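Local coordinates for protein PLP-Dependent L-Arginine Hydroxylase MppP (PDB 6C8T) that hydroxylates L-arginine with the help of a pyridoxal 5'-phosphate cofactor, on the scaffold of an aminotransferase, at residues Q58-E63 and I258-R263; A98-A103 and G240-K245; E169-L174 and A204-A209. All blocks are in the same frame, centred on the assembly; numbering follows the deposited sequence.

Contact 1. Residues Q58-E63 and I258-R263; sequences QQIESE and ILALIR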
loop_
_atom_site.group_PDB
_atom_site.type_symbol
_atom_site.label_atom_id
_atom_site.label_comp_id
_atom_site.label_asym_id
_atom_site.label_seq_id
_atom_site.Cartn_x
_atom_site.Cartn_y
_atom_site.Cartn_z
ATOM N N GLN A 58 8.067 -16.854 2.003
ATOM C CA GLN A 58 8.600 -17.012 0.647
ATOM C C GLN A 58 7.947 -18.187 -0.076
ATOM O O GLN A 58 7.709 -18.138 -1.289
ATOM C CB GLN A 58 10.114 -17.203 0.686
ATOM C CG GLN A 58 10.750 -17.386 -0.678
ATOM C CD GLN A 58 10.578 -16.163 -1.549
ATOM O OE1 GLN A 58 11.104 -15.091 -1.243
ATOM N NE2 GLN A 58 9.821 -16.310 -2.631
ATOM N N GLN A 59 7.665 -19.262 0.644
ATOM C CA GLN A 59 7.041 -20.408 0.005
ATOM C C GLN A 59 5.621 -20.072 -0.402
ATOM O O GLN A 59 5.180 -20.430 -1.500
ATOM C CB GLN A 59 7.073 -21.601 0.949
ATOM C CG GLN A 59 8.461 -22.191 1.123
ATOM C CD GLN A 59 8.474 -23.415 2.035
ATOM O OE1 GLN A 59 7.468 -24.104 2.198
ATOM N NE2 GLN A 59 9.614 -23.672 2.645
ATOM N N ILE A 60 4.898 -19.346 0.453
ATOM C CA ILE A 60 3.518 -19.038 0.129
ATOM C C ILE A 60 3.491 -18.109 -1.059
ATOM O O ILE A 60 2.673 -18.272 -1.972
ATOM C CB ILE A 60 2.768 -18.449 1.337
ATOM C CG1 ILE A 60 2.715 -19.480 2.472
ATOM C CG2 ILE A 60 1.333 -18.012 0.910
ATOM C CD1 ILE A 60 2.129 -18.979 3.797
ATOM N N GLU A 61 4.396 -17.127 -1.072
ATOM C CA GLU A 61 4.419 -16.151 -2.150
ATOM C C GLU A 61 4.761 -16.815 -3.472
ATOM O O GLU A 61 4.127 -16.533 -4.492
ATOM C CB GLU A 61 5.428 -15.035 -1.837
ATOM C CG GLU A 61 5.495 -13.954 -2.885
ATOM C CD GLU A 61 6.453 -12.810 -2.512
ATOM O OE1 GLU A 61 7.477 -13.081 -1.867
ATOM O OE2 GLU A 61 6.183 -11.647 -2.876
ATOM N N SER A 62 5.807 -17.648 -3.489
ATOM C CA SER A 62 6.157 -18.329 -4.724
ATOM C C SER A 62 4.968 -19.103 -5.244
ATOM O O SER A 62 4.701 -19.103 -6.450
ATOM C CB SER A 62 7.334 -19.282 -4.517
ATOM O OG SER A 62 8.524 -18.558 -4.338
ATOM N N GLU A 63 4.213 -19.724 -4.334
ATOM C CA GLU A 63 3.056 -20.518 -4.729
ATOM C C GLU A 63 1.942 -19.627 -5.249
ATOM O O GLU A 63 1.325 -19.939 -6.267
ATOM C CB GLU A 63 2.557 -21.361 -3.557
ATOM C CG GLU A 63 3.432 -22.545 -3.196
ATOM C CD GLU A 63 3.015 -23.188 -1.863
ATOM O OE1 GLU A 63 3.705 -24.118 -1.430
ATOM O OE2 GLU A 63 2.049 -22.733 -1.193
ATOM N N ILE A 258 -2.934 -12.853 2.613
ATOM C CA ILE A 258 -3.419 -12.391 1.316
ATOM C C ILE A 258 -2.781 -13.215 0.209
ATOM O O ILE A 258 -3.446 -13.633 -0.749
ATOM C CB ILE A 258 -3.131 -10.887 1.165
ATOM C CG1 ILE A 258 -4.007 -10.136 2.168
ATOM C CG2 ILE A 258 -3.373 -10.434 -0.303
ATOM C CD1 ILE A 258 -3.819 -8.615 2.181
ATOM N N LEU A 259 -1.480 -13.470 0.332
ATOM C CA LEU A 259 -0.797 -14.340 -0.620
ATOM C C LEU A 259 -1.451 -15.723 -0.664
ATOM O O LEU A 259 -1.672 -16.290 -1.738
ATOM C CB LEU A 259 0.665 -14.452 -0.231
ATOM C CG LEU A 259 1.811 -13.621 -0.820
ATOM C CD1 LEU A 259 1.444 -12.668 -1.900
ATOM C CD2 LEU A 259 2.625 -12.942 0.241
ATOM N N ALA A 260 -1.774 -16.289 0.502
ATOM C CA ALA A 260 -2.411 -17.597 0.498
ATOM C C ALA A 260 -3.776 -17.537 -0.175
ATOM O O ALA A 260 -4.139 -18.432 -0.941
ATOM C CB ALA A 260 -2.540 -18.121 1.921
ATOM N N LEU A 261 -4.530 -16.472 0.095
ATOM C CA LEU A 261 -5.829 -16.236 -0.528
ATOM C C LEU A 261 -5.732 -16.158 -2.044
ATOM O O LEU A 261 -6.548 -16.744 -2.768
ATOM C CB LEU A 261 -6.385 -14.929 0.027
ATOM C CG LEU A 261 -7.886 -14.715 0.069
ATOM C CD1 LEU A 261 -8.527 -15.696 1.018
ATOM C CD2 LEU A 261 -8.165 -13.308 0.514
ATOM N N ILE A 262 -4.788 -15.360 -2.539
ATOM C CA ILE A 262 -4.531 -15.279 -3.971
ATOM C C ILE A 262 -4.251 -16.670 -4.519
ATOM O O ILE A 262 -4.789 -17.070 -5.555
ATOM C CB ILE A 262 -3.365 -14.301 -4.225
ATOM C CG1 ILE A 262 -3.792 -12.874 -3.821
ATOM C CG2 ILE A 262 -2.861 -14.366 -5.658
ATOM C CD1 ILE A 262 -2.676 -11.854 -3.833
ATOM N N ARG A 263 -3.423 -17.440 -3.817
ATOM C CA ARG A 263 -3.089 -18.757 -4.327
ATOM C C ARG A 263 -4.348 -19.599 -4.434
ATOM O O ARG A 263 -4.603 -20.221 -5.470
ATOM C CB ARG A 263 -2.037 -19.433 -3.438
ATOM C CG ARG A 263 -1.869 -20.937 -3.702
ATOM C CD ARG A 263 -2.365 -21.745 -2.498
ATOM N NE ARG A 263 -1.293 -21.773 -1.554
ATOM C CZ ARG A 263 -1.391 -21.908 -0.234
ATOM N NH1 ARG A 263 -2.542 -22.087 0.430
ATOM N NH2 ARG A 263 -0.265 -21.864 0.428
#
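I60, E61 and E63 of helix 57-71 meet L259, A260 and R263 of helix 256-292 in a helix-helix packing within the fold-type I architecture of the aminotransferase family. The two segments run roughly parallel, with axes 8.5 Å apart at closest approach and an angle of 32° between them.

R263 carries the polar end of the interface. Its CB points at helix 57-71 and its CG stands anti to the backbone N (chi1 166°). Bends at chi2 and chi3 then turn the chain alongside E63, the two side chains pointing the same way. Beyond these bends NE comes within 3.5 Å of E63 OE2, and CZ lies 3.7 Å from the same oxygen. At the tip, NH2 of R263 donates a hydrogen bond of 3.0 Å to OE2 of E63, part of a salt bridge, while I60 CG2 approaches NH2 obliquely. The bond is somewhat bent, 143° at the hydrogen; it meets the oxygen nearly along its C-O axis, yet is tilted from the guanidinium plane. Both ends have further partners: NH2 of R263 is also paired with E51 of helix 45-54, and OE2 of E63 with R55. Two arginines and two carboxylates thus share a network, which probably balances the charge of these closely set side chains.

Beside this pair the contact is mostly van der Waals packing. I60 rests its CG2 methyl, set anti to the backbone N, against the backbone at A260 N, 3.6 Å away. The same methyl lies 3.8 Å from L259 CB and 4.0 Å from A260 CB. E61 lends its backbone and CB to L259, while its carboxylate turns to a hydrogen bond with S86. The L259 side chain thus sits against the start of E61, its CG 3.9 Å from E61 CA.

Contact 2. Residues A98-A103 and G240-K245; sequences ARSLSA and GLPVEK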
loop_
_atom_site.group_PDB
_atom_site.type_symbol
_atom_site.label_atom_id
_atom_site.label_comp_id
_atom_site.label_asym_id
_atom_site.label_seq_id
_atom_site.Cartn_x
_atom_site.Cartn_y
_atom_site.Cartn_z
ATOM N N ALA A 98 6.594 5.061 -10.911
ATOM C CA ALA A 98 6.663 6.478 -11.252
ATOM C C ALA A 98 7.841 7.145 -10.554
ATOM O O ALA A 98 8.615 7.866 -11.181
ATOM C CB ALA A 98 5.357 7.184 -10.901
ATOM N N ARG A 99 8.018 6.887 -9.254
ATOM C CA ARG A 99 9.156 7.480 -8.563
ATOM C C ARG A 99 10.465 6.965 -9.114
ATOM O O ARG A 99 11.432 7.709 -9.175
ATOM C CB ARG A 99 9.078 7.196 -7.070
ATOM C CG ARG A 99 8.280 8.247 -6.359
ATOM C CD ARG A 99 9.095 8.963 -5.319
ATOM N NE ARG A 99 8.919 8.236 -4.077
ATOM C CZ ARG A 99 9.875 7.646 -3.403
ATOM N NH1 ARG A 99 11.138 7.706 -3.835
ATOM N NH2 ARG A 99 9.542 6.991 -2.294
ATOM N N SER A 100 10.498 5.699 -9.519
ATOM C CA SER A 100 11.717 5.095 -10.014
ATOM C C SER A 100 12.092 5.688 -11.363
ATOM O O SER A 100 13.280 5.809 -11.679
ATOM C CB SER A 100 11.538 3.578 -10.149
ATOM O OG SER A 100 11.398 2.936 -8.881
ATOM N N LEU A 101 11.092 6.058 -12.157
ATOM C CA LEU A 101 11.339 6.717 -13.439
ATOM C C LEU A 101 11.814 8.155 -13.270
ATOM O O LEU A 101 12.581 8.656 -14.105
ATOM C CB LEU A 101 10.068 6.723 -14.263
ATOM C CG LEU A 101 9.743 5.838 -15.468
ATOM C CD1 LEU A 101 10.746 4.814 -15.861
ATOM C CD2 LEU A 101 8.400 5.232 -15.252
ATOM N N SER A 102 11.327 8.859 -12.227
ATOM C CA SER A 102 11.478 10.308 -12.174
ATOM C C SER A 102 12.933 10.761 -12.168
ATOM O O SER A 102 13.222 11.860 -12.631
ATOM C CB SER A 102 10.765 10.913 -10.944
ATOM O OG SER A 102 11.262 10.343 -9.767
ATOM N N ALA A 103 13.868 9.967 -11.660
ATOM C CA ALA A 103 15.262 10.432 -11.686
ATOM C C ALA A 103 15.796 10.574 -13.112
ATOM O O ALA A 103 16.494 11.550 -13.428
ATOM C CB ALA A 103 16.164 9.486 -10.908
ATOM N N GLY A 240 17.447 -1.132 -14.767
ATOM C CA GLY A 240 18.246 0.074 -14.629
ATOM C C GLY A 240 17.579 1.195 -13.867
ATOM O O GLY A 240 18.043 2.336 -13.926
ATOM N N LEU A 241 16.491 0.898 -13.162
ATOM C CA LEU A 241 15.697 1.813 -12.357
ATOM C C LEU A 241 15.685 1.346 -10.916
ATOM O O LEU A 241 15.792 0.139 -10.660
ATOM C CB LEU A 241 14.253 1.834 -12.851
ATOM C CG LEU A 241 13.689 2.806 -13.851
ATOM C CD1 LEU A 241 14.683 3.502 -14.642
ATOM C CD2 LEU A 241 12.734 2.063 -14.697
ATOM N N PRO A 242 15.474 2.260 -9.952
ATOM C CA PRO A 242 15.515 1.851 -8.538
ATOM C C PRO A 242 14.233 1.203 -8.018
ATOM O O PRO A 242 13.779 1.503 -6.904
ATOM C CB PRO A 242 15.808 3.179 -7.814
ATOM C CG PRO A 242 15.187 4.209 -8.652
ATOM C CD PRO A 242 15.431 3.739 -10.090
ATOM N N VAL A 243 13.634 0.299 -8.789
ATOM C CA VAL A 243 12.347 -0.251 -8.357
ATOM C C VAL A 243 12.500 -1.104 -7.098
ATOM O O VAL A 243 11.645 -1.069 -6.208
ATOM C CB VAL A 243 11.646 -1.035 -9.484
ATOM C CG1 VAL A 243 11.326 -0.117 -10.612
ATOM C CG2 VAL A 243 12.458 -2.225 -9.957
ATOM N N GLU A 244 13.572 -1.875 -6.992
ATOM C CA GLU A 244 13.766 -2.693 -5.791
ATOM C C GLU A 244 14.014 -1.821 -4.568
ATOM O O GLU A 244 13.467 -2.068 -3.481
ATOM C CB GLU A 244 14.938 -3.657 -6.011
ATOM C CG GLU A 244 14.567 -4.867 -6.866
ATOM C CD GLU A 244 15.759 -5.761 -7.196
ATOM O OE1 GLU A 244 16.619 -5.356 -7.999
ATOM O OE2 GLU A 244 15.825 -6.875 -6.659
ATOM N N LYS A 245 14.850 -0.803 -4.713
ATOM C CA LYS A 245 15.165 0.044 -3.569
ATOM C C LYS A 245 13.926 0.784 -3.059
ATOM O O LYS A 245 13.670 0.840 -1.839
ATOM C CB LYS A 245 16.283 1.019 -3.949
ATOM C CG LYS A 245 16.680 2.021 -2.853
ATOM C CD LYS A 245 18.014 2.699 -3.151
ATOM C CE LYS A 245 18.016 3.442 -4.481
ATOM N NZ LYS A 245 17.015 4.544 -4.506
#
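The CA atoms of S100 and P242 approach to 5.2 Å where helix 90-102 meets the start of helix 243-250, with P242 in the N-cap position. Both helices belong to the large domain, built round a seven-stranded mixed sheet, of fold-type I pyridoxal-phosphate enzymes, and the contact joins them without a hydrogen bond between the segments.

S100 is the hub. Its carbonyl O lies 3.4 Å from CD of the P242 ring, and the branch carbon CG of L241 sits 3.7 Å from the same oxygen. On its side chain, OG lies beside the backbone N and anti to the carbonyl carbon (chi1 -68°), an arrangement that allows a hydrogen bond to I96 O one turn back in its own helix. Toward V243 the hydroxyl makes van der Waals contact: OG is 3.4 Å from V243 CA and 3.5 Å from V243 CG1.

L101 starts in a direction away from the other segment, but its end returns, and the two leucine side chains L101 and L241 cross obliquely. On the same helix R99 forms a salt bridge with E95 of the second subunit, which places the contact near the dimer interface. V243 also packs on F235 of strand 231-235. The leucine pair closes the apolar side of the contact, CD1 of L101 lying 3.6 Å from CD2 of L241.

Contact 3. Residues E169-L174 and A204-A209; sequences ERLRRL and AVLQEA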
loop_
_atom_site.group_PDB
_atom_site.type_symbol
_atom_site.label_atom_id
_atom_site.label_comp_id
_atom_site.label_asym_id
_atom_site.label_seq_id
_atom_site.Cartn_x
_atom_site.Cartn_y
_atom_site.Cartn_z
ATOM N N GLU A 169 1.776 -9.716 -31.728
ATOM C CA GLU A 169 2.613 -9.158 -32.780
ATOM C C GLU A 169 2.958 -7.706 -32.482
ATOM O O GLU A 169 4.078 -7.256 -32.721
ATOM C CB GLU A 169 1.891 -9.267 -34.125
ATOM C CG GLU A 169 1.611 -10.700 -34.633
ATOM C CD GLU A 169 0.526 -11.494 -33.866
ATOM O OE1 GLU A 169 -0.417 -10.909 -33.271
ATOM O OE2 GLU A 169 0.625 -12.742 -33.881
ATOM N N ARG A 170 1.999 -6.950 -31.989
ATOM C CA ARG A 170 2.279 -5.557 -31.716
ATOM C C ARG A 170 3.168 -5.412 -30.488
ATOM O O ARG A 170 4.065 -4.564 -30.458
ATOM C CB ARG A 170 0.963 -4.798 -31.543
ATOM C CG ARG A 170 1.153 -3.348 -31.218
ATOM C CD ARG A 170 2.099 -2.668 -32.182
ATOM N NE ARG A 170 1.615 -2.696 -33.564
ATOM C CZ ARG A 170 2.379 -2.443 -34.623
ATOM N NH1 ARG A 170 1.877 -2.476 -35.856
ATOM N NH2 ARG A 170 3.657 -2.155 -34.453
ATOM N N LEU A 171 2.938 -6.228 -29.465
ATOM C CA LEU A 171 3.793 -6.167 -28.284
ATOM C C LEU A 171 5.232 -6.449 -28.664
ATOM O O LEU A 171 6.153 -5.776 -28.195
ATOM C CB LEU A 171 3.325 -7.169 -27.225
ATOM C CG LEU A 171 4.213 -7.288 -25.981
ATOM C CD1 LEU A 171 4.223 -5.953 -25.239
ATOM C CD2 LEU A 171 3.704 -8.428 -25.075
ATOM N N ARG A 172 5.438 -7.437 -29.530
ATOM C CA ARG A 172 6.785 -7.798 -29.930
ATOM C C ARG A 172 7.448 -6.629 -30.640
ATOM O O ARG A 172 8.567 -6.226 -30.294
ATOM C CB ARG A 172 6.773 -9.043 -30.839
ATOM C CG ARG A 172 8.187 -9.516 -31.139
ATOM C CD ARG A 172 8.257 -10.787 -32.004
ATOM N NE ARG A 172 7.386 -11.847 -31.507
ATOM C CZ ARG A 172 7.720 -12.737 -30.575
ATOM N NH1 ARG A 172 8.937 -12.707 -30.013
ATOM N NH2 ARG A 172 6.830 -13.673 -30.217
ATOM N N ARG A 173 6.758 -6.063 -31.630
ATOM C CA ARG A 173 7.311 -4.920 -32.351
ATOM C C ARG A 173 7.550 -3.752 -31.408
ATOM O O ARG A 173 8.593 -3.082 -31.469
ATOM C CB ARG A 173 6.367 -4.516 -33.480
ATOM C CG ARG A 173 6.553 -5.303 -34.737
ATOM C CD ARG A 173 7.970 -5.173 -35.305
ATOM N NE ARG A 173 8.350 -3.805 -35.674
ATOM C CZ ARG A 173 9.448 -3.167 -35.267
ATOM N NH1 ARG A 173 10.321 -3.739 -34.450
ATOM N NH2 ARG A 173 9.680 -1.936 -35.691
ATOM N N LEU A 174 6.607 -3.504 -30.512
ATOM C CA LEU A 174 6.769 -2.381 -29.604
ATOM C C LEU A 174 7.966 -2.596 -28.687
ATOM O O LEU A 174 8.722 -1.655 -28.404
ATOM C CB LEU A 174 5.484 -2.174 -28.807
ATOM C CG LEU A 174 5.467 -1.025 -27.806
ATOM C CD1 LEU A 174 5.663 0.316 -28.522
ATOM C CD2 LEU A 174 4.162 -1.044 -27.043
ATOM N N ALA A 204 7.615 -14.164 -22.211
ATOM C CA ALA A 204 8.398 -14.710 -23.307
ATOM C C ALA A 204 8.767 -13.622 -24.320
ATOM O O ALA A 204 9.942 -13.469 -24.662
ATOM C CB ALA A 204 7.640 -15.861 -23.982
ATOM N N VAL A 205 7.795 -12.832 -24.799
ATOM C CA VAL A 205 8.133 -11.907 -25.888
ATOM C C VAL A 205 8.975 -10.745 -25.367
ATOM O O VAL A 205 9.917 -10.299 -26.042
ATOM C CB VAL A 205 6.896 -11.425 -26.699
ATOM C CG1 VAL A 205 5.589 -12.023 -26.251
ATOM C CG2 VAL A 205 6.820 -9.902 -26.837
ATOM N N LEU A 206 8.707 -10.280 -24.140
ATOM C CA LEU A 206 9.500 -9.202 -23.553
ATOM C C LEU A 206 10.972 -9.606 -23.413
ATOM O O LEU A 206 11.882 -8.827 -23.727
ATOM C CB LEU A 206 8.919 -8.849 -22.193
ATOM C CG LEU A 206 8.195 -7.552 -21.825
ATOM C CD1 LEU A 206 7.849 -6.656 -22.991
ATOM C CD2 LEU A 206 6.972 -7.840 -20.940
ATOM N N GLN A 207 11.221 -10.824 -22.943
ATOM C CA GLN A 207 12.582 -11.305 -22.768
ATOM C C GLN A 207 13.263 -11.530 -24.113
ATOM O O GLN A 207 14.449 -11.236 -24.274
ATOM C CB GLN A 207 12.542 -12.594 -21.948
ATOM C CG GLN A 207 12.243 -12.326 -20.459
ATOM C CD GLN A 207 11.667 -13.513 -19.695
ATOM O OE1 GLN A 207 11.140 -14.476 -20.276
ATOM N NE2 GLN A 207 11.753 -13.437 -18.371
ATOM N N GLU A 208 12.522 -12.058 -25.087
ATOM C CA GLU A 208 13.076 -12.260 -26.425
ATOM C C GLU A 208 13.428 -10.935 -27.096
ATOM O O GLU A 208 14.414 -10.851 -27.828
ATOM C CB GLU A 208 12.076 -13.025 -27.279
ATOM C CG GLU A 208 12.070 -14.508 -26.981
ATOM C CD GLU A 208 10.783 -15.191 -27.356
ATOM O OE1 GLU A 208 10.633 -16.373 -26.983
ATOM O OE2 GLU A 208 9.923 -14.553 -27.990
ATOM N N ALA A 209 12.614 -9.896 -26.895
ATOM C CA ALA A 209 12.916 -8.623 -27.538
ATOM C C ALA A 209 14.098 -7.922 -26.863
ATOM O O ALA A 209 14.832 -7.181 -27.513
ATOM C CB ALA A 209 11.674 -7.736 -27.528
#
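R172 and E208 supply the polar part of this contact. NH1 of R172 donates a hydrogen bond of 2.9 Å to OE2 of E208, nearly straight at 171° and within a salt bridge. The oxygen lies in the guanidinium plane, and the carboxylate plane is itself only 19° from that of the guanidinium. The arginine chain runs out extended from CB and bends at chi3, which brings the guanidinium over V205 and its NH1 to E208. CB of V205 thus lies over one guanidinium face, offset toward its rim. R172 NH2 also makes a long, weak ion pair with E168, just before the segment.

The apolar group is formed by L171, V205 and L206. CG2 of V205 packs 3.8 Å from L171 CG, and 3.7 Å from R172 CA. A looser touch links L171 CD1 with L206 CD1 at 4.3 Å.

The axes of the two segments come within 9.2 Å at their closest, at 28° to each other, as expected for neighbours in successive beta-alpha-beta crossovers. L171 and L206 both reach L185 of strand 184-188, and L206 continues to W213 and V215 of strand 213-218. The leucines thus fill the layer between their own helices and the seven-stranded sheet.

From the N terminus, the chain first lays down 58-63 of contact 1, then 98-103 of contact 2, and then 169-174 of contact 3. The partners return in reverse order. Residues 204-209 close contact 3 after about thirty residues, 240-245 close contact 2, and 258-263 close contact 1, the longest loop. The three are therefore nested one inside another and none cross. Contact 3 joins two helices packed on the seven-stranded sheet, contact 2 brings helix 90-102 to helix 243-250, and contact 1 ties helix 57-71 to the long helix 256-292, next after helix 243-250. Contacts 1 and 2 both touch the second subunit; all three stay separate in space, their centres 22 to 28 Å apart.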